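Local coordinates for conserved hypothetical protein (Sulfolobus solfataricus, PDB 2FNA) that binds ADP and magnesium in a P-loop site and probably works as an archaeal AAA+ ATPase, its cellular role still undefined, at residues P8-I22 and T41-E53. Sequence-based numbering, arbitrary orientation.
Sequences PKDNRKDFFDREKEI and TGKSSIIKIGINE. With MG (magnesium ion), chain C; ADP (adenosine-5'-diphosphate), chain D; EDO (1,2-ethanediol), chain H.
The ring of F15 is sandwiched between the adenine of ADP and I49 of the helix behind the phosphate-binding loop. On one face N6 of ADP lies over the ring centre; on the other, I49 CD1 makes a CH-pi contact, 3.8 Å from the centroid. With CG anti to the backbone N (chi1 -165°), the ring also reaches I46, whose CG2 is 3.6 Å from F15 CZ. The base is read by the backbone of F16, whose N and O bond N1 and N6 of ADP. S45 OG links loop and nucleotide, accepting from K9 N (3.0 Å) and donating to ADP O1A (2.6 Å). Further along the helix, E53 is gripped side-on by R12 in a salt bridge: NE meets OE2 at 2.9 Å and NH2 meets OE1 at 2.8 Å, both on syn lone pairs, the guanidinium and carboxylate planes only 15° apart. A leucine in place of R12 would probably leave the E53 carboxylate freer to turn, held by K26 and a water. G42, K43 and S44 fit a Walker A loop, and S44 OG binds the magnesium and is hydrogen-bonded to D144. Helix 43-54 packs against segment 8-22, while I46 and I47 rest on strand 32-37 and R18 and E21 touch strand 202-206.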
loop_
_atom_site.group_PDB
_atom_site.type_symbol
_atom_site.label_atom_id
_atom_site.label_comp_id
_atom_site.label_asym_id
_atom_site.label_seq_id
_atom_site.Cartn_x
_atom_site.Cartn_y
_atom_site.Cartn_z
ATOM N N PRO A 8 6.886 2.923 9.661
ATOM C CA PRO A 8 7.623 2.075 8.743
ATOM C C PRO A 8 9.139 2.065 9.009
ATOM O O PRO A 8 9.737 3.103 9.251
ATOM C CB PRO A 8 7.271 2.691 7.377
ATOM C CG PRO A 8 5.880 3.226 7.603
ATOM C CD PRO A 8 6.068 3.911 8.927
ATOM N N LYS A 9 9.745 0.880 8.967
ATOM C CA LYS A 9 11.164 0.743 9.270
ATOM C C LYS A 9 11.926 1.250 8.073
ATOM O O LYS A 9 11.433 1.151 6.951
ATOM C CB LYS A 9 11.548 -0.716 9.552
ATOM C CG LYS A 9 10.773 -1.376 10.715
ATOM C CD LYS A 9 10.859 -0.590 12.028
ATOM C CE LYS A 9 10.536 -1.502 13.233
ATOM N NZ LYS A 9 9.078 -1.966 13.340
ATOM N N ASP A 10 13.110 1.808 8.308
ATOM C CA ASP A 10 13.980 2.236 7.217
ATOM C C ASP A 10 15.357 1.555 7.241
ATOM O O ASP A 10 16.189 1.835 6.387
ATOM C CB ASP A 10 14.097 3.763 7.183
ATOM C CG ASP A 10 14.704 4.357 8.464
ATOM O OD1 ASP A 10 15.220 3.604 9.321
ATOM O OD2 ASP A 10 14.666 5.595 8.605
ATOM N N ASN A 11 15.582 0.666 8.210
ATOM C CA ASN A 11 16.854 -0.030 8.395
ATOM C C ASN A 11 16.536 -1.483 8.615
ATOM O O ASN A 11 15.632 -1.804 9.391
ATOM C CB ASN A 11 17.602 0.531 9.620
ATOM C CG ASN A 11 19.054 0.093 9.677
ATOM O OD1 ASN A 11 19.371 -1.099 9.660
ATOM N ND2 ASN A 11 19.956 1.068 9.742
ATOM N N ARG A 12 17.271 -2.357 7.925
ATOM C CA ARG A 12 17.126 -3.807 8.060
ATOM C C ARG A 12 17.412 -4.323 9.485
ATOM O O ARG A 12 16.894 -5.365 9.898
ATOM C CB ARG A 12 18.102 -4.481 7.113
ATOM C CG ARG A 12 18.014 -5.978 7.082
ATOM C CD ARG A 12 19.187 -6.533 6.327
ATOM N NE ARG A 12 19.121 -6.156 4.913
ATOM C CZ ARG A 12 18.814 -6.980 3.926
ATOM N NH1 ARG A 12 18.544 -8.262 4.159
ATOM N NH2 ARG A 12 18.811 -6.523 2.681
ATOM N N LYS A 13 18.251 -3.610 10.224
ATOM C CA LYS A 13 18.584 -4.002 11.595
ATOM C C LYS A 13 17.360 -3.928 12.509
ATOM O O LYS A 13 17.333 -4.567 13.552
ATOM C CB LYS A 13 19.729 -3.162 12.124
ATOM C CG LYS A 13 21.048 -3.421 11.335
ATOM C CD LYS A 13 22.250 -2.821 12.021
ATOM C CE LYS A 13 23.516 -3.088 11.250
ATOM N NZ LYS A 13 23.806 -4.541 11.190
ATOM N N ASP A 14 16.345 -3.179 12.083
ATOM C CA ASP A 14 15.098 -3.022 12.827
ATOM C C ASP A 14 13.950 -3.876 12.262
ATOM O O ASP A 14 12.815 -3.719 12.673
ATOM C CB ASP A 14 14.659 -1.559 12.784
ATOM C CG ASP A 14 15.698 -0.590 13.365
ATOM O OD1 ASP A 14 16.459 -0.966 14.282
ATOM O OD2 ASP A 14 15.733 0.579 12.918
ATOM N N PHE A 15 14.241 -4.798 11.346
ATOM C CA PHE A 15 13.214 -5.415 10.564
ATOM C C PHE A 15 13.376 -6.922 10.572
ATOM O O PHE A 15 14.429 -7.429 10.255
ATOM C CB PHE A 15 13.308 -4.832 9.145
ATOM C CG PHE A 15 12.120 -5.077 8.293
ATOM C CD1 PHE A 15 10.971 -4.293 8.441
ATOM C CD2 PHE A 15 12.144 -6.057 7.300
ATOM C CE1 PHE A 15 9.881 -4.502 7.640
ATOM C CE2 PHE A 15 11.054 -6.269 6.509
ATOM C CZ PHE A 15 9.901 -5.470 6.673
ATOM N N PHE A 16 12.319 -7.639 10.941
ATOM C CA PHE A 16 12.334 -9.124 10.981
ATOM C C PHE A 16 12.238 -9.788 9.600
ATOM O O PHE A 16 11.229 -9.638 8.913
ATOM C CB PHE A 16 11.162 -9.608 11.812
ATOM C CG PHE A 16 11.036 -11.090 11.881
ATOM C CD1 PHE A 16 12.034 -11.854 12.467
ATOM C CD2 PHE A 16 9.893 -11.732 11.420
ATOM C CE1 PHE A 16 11.904 -13.221 12.554
ATOM C CE2 PHE A 16 9.756 -13.105 11.520
ATOM C CZ PHE A 16 10.750 -13.846 12.082
ATOM N N ASP A 17 13.273 -10.554 9.242
ATOM C CA ASP A 17 13.377 -11.319 7.994
ATOM C C ASP A 17 12.878 -10.590 6.760
ATOM O O ASP A 17 13.367 -9.495 6.477
ATOM C CB ASP A 17 12.772 -12.734 8.116
ATOM C CG ASP A 17 13.440 -13.772 7.163
ATOM O OD1 ASP A 17 14.214 -13.425 6.205
ATOM O OD2 ASP A 17 13.185 -14.981 7.397
ATOM N N ARG A 18 11.927 -11.202 6.035
ATOM C CA ARG A 18 11.634 -10.856 4.637
ATOM C C ARG A 18 12.877 -10.663 3.759
ATOM O O ARG A 18 12.874 -9.824 2.866
ATOM C CB ARG A 18 10.757 -9.598 4.533
ATOM C CG ARG A 18 9.606 -9.551 5.453
ATOM C CD ARG A 18 8.520 -10.596 5.178
ATOM N NE ARG A 18 7.272 -10.060 5.680
ATOM C CZ ARG A 18 6.154 -10.751 5.848
ATOM N NH1 ARG A 18 6.114 -12.045 5.555
ATOM N NH2 ARG A 18 5.069 -10.109 6.288
ATOM N N GLU A 19 13.928 -11.447 3.981
ATOM C CA GLU A 19 15.167 -11.262 3.231
ATOM C C GLU A 19 15.038 -11.546 1.738
ATOM O O GLU A 19 15.609 -10.832 0.934
ATOM C CB GLU A 19 16.312 -12.086 3.844
ATOM C CG GLU A 19 16.593 -11.667 5.286
ATOM C CD GLU A 19 18.061 -11.752 5.698
ATOM O OE1 GLU A 19 18.778 -12.689 5.262
ATOM O OE2 GLU A 19 18.481 -10.871 6.488
ATOM N N LYS A 20 14.294 -12.588 1.361
ATOM C CA LYS A 20 14.091 -12.915 -0.049
ATOM C C LYS A 20 13.332 -11.787 -0.743
ATOM O O LYS A 20 13.631 -11.440 -1.882
ATOM C CB LYS A 20 13.275 -14.216 -0.216
ATOM C CG LYS A 20 13.960 -15.456 0.315
ATOM N N GLU A 21 12.338 -11.225 -0.048
ATOM C CA GLU A 21 11.525 -10.165 -0.618
ATOM C C GLU A 21 12.336 -8.897 -0.846
ATOM O O GLU A 21 12.216 -8.280 -1.889
ATOM C CB GLU A 21 10.302 -9.880 0.243
ATOM C CG GLU A 21 9.273 -11.005 0.244
ATOM C CD GLU A 21 9.646 -12.180 1.147
ATOM O OE1 GLU A 21 10.631 -12.083 1.904
ATOM O OE2 GLU A 21 8.956 -13.219 1.080
ATOM N N ILE A 22 13.153 -8.511 0.124
ATOM C CA ILE A 22 13.958 -7.289 0.021
ATOM C C ILE A 22 14.983 -7.460 -1.085
ATOM O O ILE A 22 15.255 -6.530 -1.827
ATOM C CB ILE A 22 14.699 -6.963 1.342
ATOM C CG1 ILE A 22 13.706 -6.636 2.454
ATOM C CG2 ILE A 22 15.711 -5.810 1.158
ATOM C CD1 ILE A 22 14.311 -6.807 3.885
ATOM N N THR A 41 1.553 -4.942 6.142
ATOM C CA THR A 41 2.386 -6.129 5.931
ATOM C C THR A 41 3.882 -5.793 5.725
ATOM O O THR A 41 4.706 -6.688 5.641
ATOM C CB THR A 41 1.856 -7.047 4.789
ATOM O OG1 THR A 41 1.624 -6.278 3.615
ATOM C CG2 THR A 41 0.542 -7.758 5.201
ATOM N N GLY A 42 4.218 -4.510 5.668
ATOM C CA GLY A 42 5.599 -4.060 5.607
ATOM C C GLY A 42 6.041 -3.536 4.264
ATOM O O GLY A 42 7.254 -3.418 4.022
ATOM N N LYS A 43 5.085 -3.207 3.388
ATOM C CA LYS A 43 5.430 -2.801 2.019
ATOM C C LYS A 43 6.261 -1.520 2.054
ATOM O O LYS A 43 7.342 -1.481 1.498
ATOM C CB LYS A 43 4.196 -2.624 1.125
ATOM C CG LYS A 43 3.341 -3.871 0.913
ATOM C CD LYS A 43 2.160 -3.588 0.001
ATOM C CE LYS A 43 1.161 -2.562 0.580
ATOM N NZ LYS A 43 0.544 -3.027 1.838
ATOM N N SER A 44 5.773 -0.475 2.723
ATOM C CA SER A 44 6.523 0.787 2.757
ATOM C C SER A 44 7.894 0.578 3.420
ATOM O O SER A 44 8.895 1.152 2.981
ATOM C CB SER A 44 5.731 1.923 3.435
ATOM O OG SER A 44 4.514 2.225 2.755
ATOM N N SER A 45 7.944 -0.269 4.451
ATOM C CA SER A 45 9.207 -0.640 5.116
ATOM C C SER A 45 10.271 -1.248 4.182
ATOM O O SER A 45 11.456 -0.806 4.173
ATOM C CB SER A 45 8.938 -1.583 6.314
ATOM O OG SER A 45 8.085 -1.004 7.318
ATOM N N ILE A 46 9.911 -2.272 3.414
ATOM C CA ILE A 46 10.936 -2.897 2.567
ATOM C C ILE A 46 11.378 -1.983 1.444
ATOM O O ILE A 46 12.508 -2.075 0.997
ATOM C CB ILE A 46 10.542 -4.269 1.983
ATOM C CG1 ILE A 46 9.342 -4.196 1.029
ATOM C CG2 ILE A 46 10.348 -5.288 3.076
ATOM C CD1 ILE A 46 9.297 -5.402 0.086
ATOM N N ILE A 47 10.480 -1.100 1.005
ATOM C CA ILE A 47 10.781 -0.094 -0.008
ATOM C C ILE A 47 11.799 0.894 0.542
ATOM O O ILE A 47 12.808 1.187 -0.119
ATOM C CB ILE A 47 9.502 0.638 -0.487
ATOM C CG1 ILE A 47 8.628 -0.320 -1.302
ATOM C CG2 ILE A 47 9.824 1.839 -1.394
ATOM C CD1 ILE A 47 7.300 0.248 -1.720
ATOM N N LYS A 48 11.536 1.404 1.746
ATOM C CA LYS A 48 12.493 2.287 2.433
ATOM C C LYS A 48 13.837 1.604 2.721
ATOM O O LYS A 48 14.887 2.162 2.453
ATOM C CB LYS A 48 11.879 2.772 3.714
ATOM C CG LYS A 48 10.726 3.739 3.451
ATOM C CD LYS A 48 9.830 3.898 4.672
ATOM C CE LYS A 48 9.678 5.321 5.028
ATOM N NZ LYS A 48 10.984 5.865 5.523
ATOM N N ILE A 49 13.802 0.381 3.239
ATOM C CA ILE A 49 15.013 -0.381 3.476
ATOM C C ILE A 49 15.750 -0.553 2.158
ATOM O O ILE A 49 16.943 -0.286 2.089
ATOM C CB ILE A 49 14.687 -1.751 4.127
ATOM C CG1 ILE A 49 14.222 -1.548 5.570
ATOM C CG2 ILE A 49 15.885 -2.710 4.056
ATOM C CD1 ILE A 49 13.539 -2.766 6.141
ATOM N N GLY A 50 15.014 -0.977 1.109
ATOM C CA GLY A 50 15.574 -1.231 -0.223
ATOM C C GLY A 50 16.268 -0.013 -0.813
ATOM O O GLY A 50 17.387 -0.116 -1.254
ATOM N N ILE A 51 15.601 1.143 -0.829
ATOM C CA ILE A 51 16.192 2.352 -1.421
ATOM C C ILE A 51 17.317 2.916 -0.588
ATOM O O ILE A 51 18.267 3.459 -1.143
ATOM C CB ILE A 51 15.144 3.497 -1.739
ATOM C CG1 ILE A 51 14.534 4.124 -0.500
ATOM C CG2 ILE A 51 14.060 2.998 -2.688
ATOM C CD1 ILE A 51 13.267 5.011 -0.848
ATOM N N ASN A 52 17.230 2.798 0.741
ATOM C CA ASN A 52 18.370 3.157 1.611
ATOM C C ASN A 52 19.604 2.312 1.322
ATOM O O ASN A 52 20.695 2.849 1.228
ATOM C CB ASN A 52 18.012 3.048 3.108
ATOM C CG ASN A 52 17.172 4.222 3.601
ATOM O OD1 ASN A 52 17.284 5.346 3.097
ATOM N ND2 ASN A 52 16.320 3.960 4.588
ATOM N N GLU A 53 19.431 0.992 1.197
ATOM C CA GLU A 53 20.571 0.115 0.922
ATOM C C GLU A 53 21.161 0.276 -0.495
ATOM O O GLU A 53 22.373 0.167 -0.687
ATOM C CB GLU A 53 20.220 -1.344 1.220
ATOM C CG GLU A 53 20.132 -1.658 2.703
ATOM C CD GLU A 53 19.719 -3.081 3.016
ATOM O OE1 GLU A 53 19.643 -3.923 2.092
ATOM O OE2 GLU A 53 19.439 -3.343 4.214
HETATM MG MG MG C . 2.542 1.570 3.319
HETATM P PB ADP D . 2.415 -1.337 4.695
HETATM O O1B ADP D . 2.418 -2.680 4.039
HETATM O O2B ADP D . 1.028 -0.961 5.207
HETATM O O3B ADP D . 3.128 -0.237 3.983
HETATM P PA ADP D . 4.360 -0.726 6.833
HETATM O O1A ADP D . 5.723 -0.766 6.221
HETATM O O2A ADP D . 3.850 0.649 6.963
HETATM O O3A ADP D . 3.234 -1.651 6.108
HETATM O "O5'" ADP D . 4.454 -1.552 8.186
HETATM C "C5'" ADP D . 3.389 -1.577 9.152
HETATM C "C4'" ADP D . 3.971 -1.598 10.563
HETATM O "O4'" ADP D . 4.515 -2.864 10.886
HETATM C "C3'" ADP D . 5.091 -0.631 10.792
HETATM O "O3'" ADP D . 5.076 -0.289 12.195
HETATM C "C2'" ADP D . 6.341 -1.438 10.524
HETATM O "O2'" ADP D . 7.474 -0.951 11.228
HETATM C "C1'" ADP D . 5.917 -2.776 11.063
HETATM N N9 ADP D . 6.476 -3.939 10.383
HETATM C C8 ADP D . 5.910 -4.595 9.347
HETATM N N7 ADP D . 6.646 -5.654 9.012
HETATM C C5 ADP D . 7.724 -5.672 9.832
HETATM C C6 ADP D . 8.913 -6.527 10.037
HETATM N N6 ADP D . 9.127 -7.599 9.245
HETATM N N1 ADP D . 9.781 -6.212 11.040
HETATM C C2 ADP D . 9.583 -5.156 11.851
HETATM N N3 ADP D . 8.522 -4.340 11.730
HETATM C C4 ADP D . 7.588 -4.558 10.763
HETATM C C1 EDO H . 13.511 6.451 2.584
HETATM O O1 EDO H . 13.399 6.375 4.009
HETATM C C2 EDO H . 12.795 7.703 2.083
HETATM O O2 EDO H . 11.424 7.738 2.511
HETATM O O HOH W 1 19.155 -1.530 6.017
HETATM O O HOH W 2 6.761 -7.488 7.126
HETATM O O HOH W 3 0.519 1.131 3.777
HETATM O O HOH W 4 2.367 1.099 1.390
HETATM O O HOH W 5 2.983 2.336 5.230
HETATM O O HOH W 6 2.019 3.547 2.726
#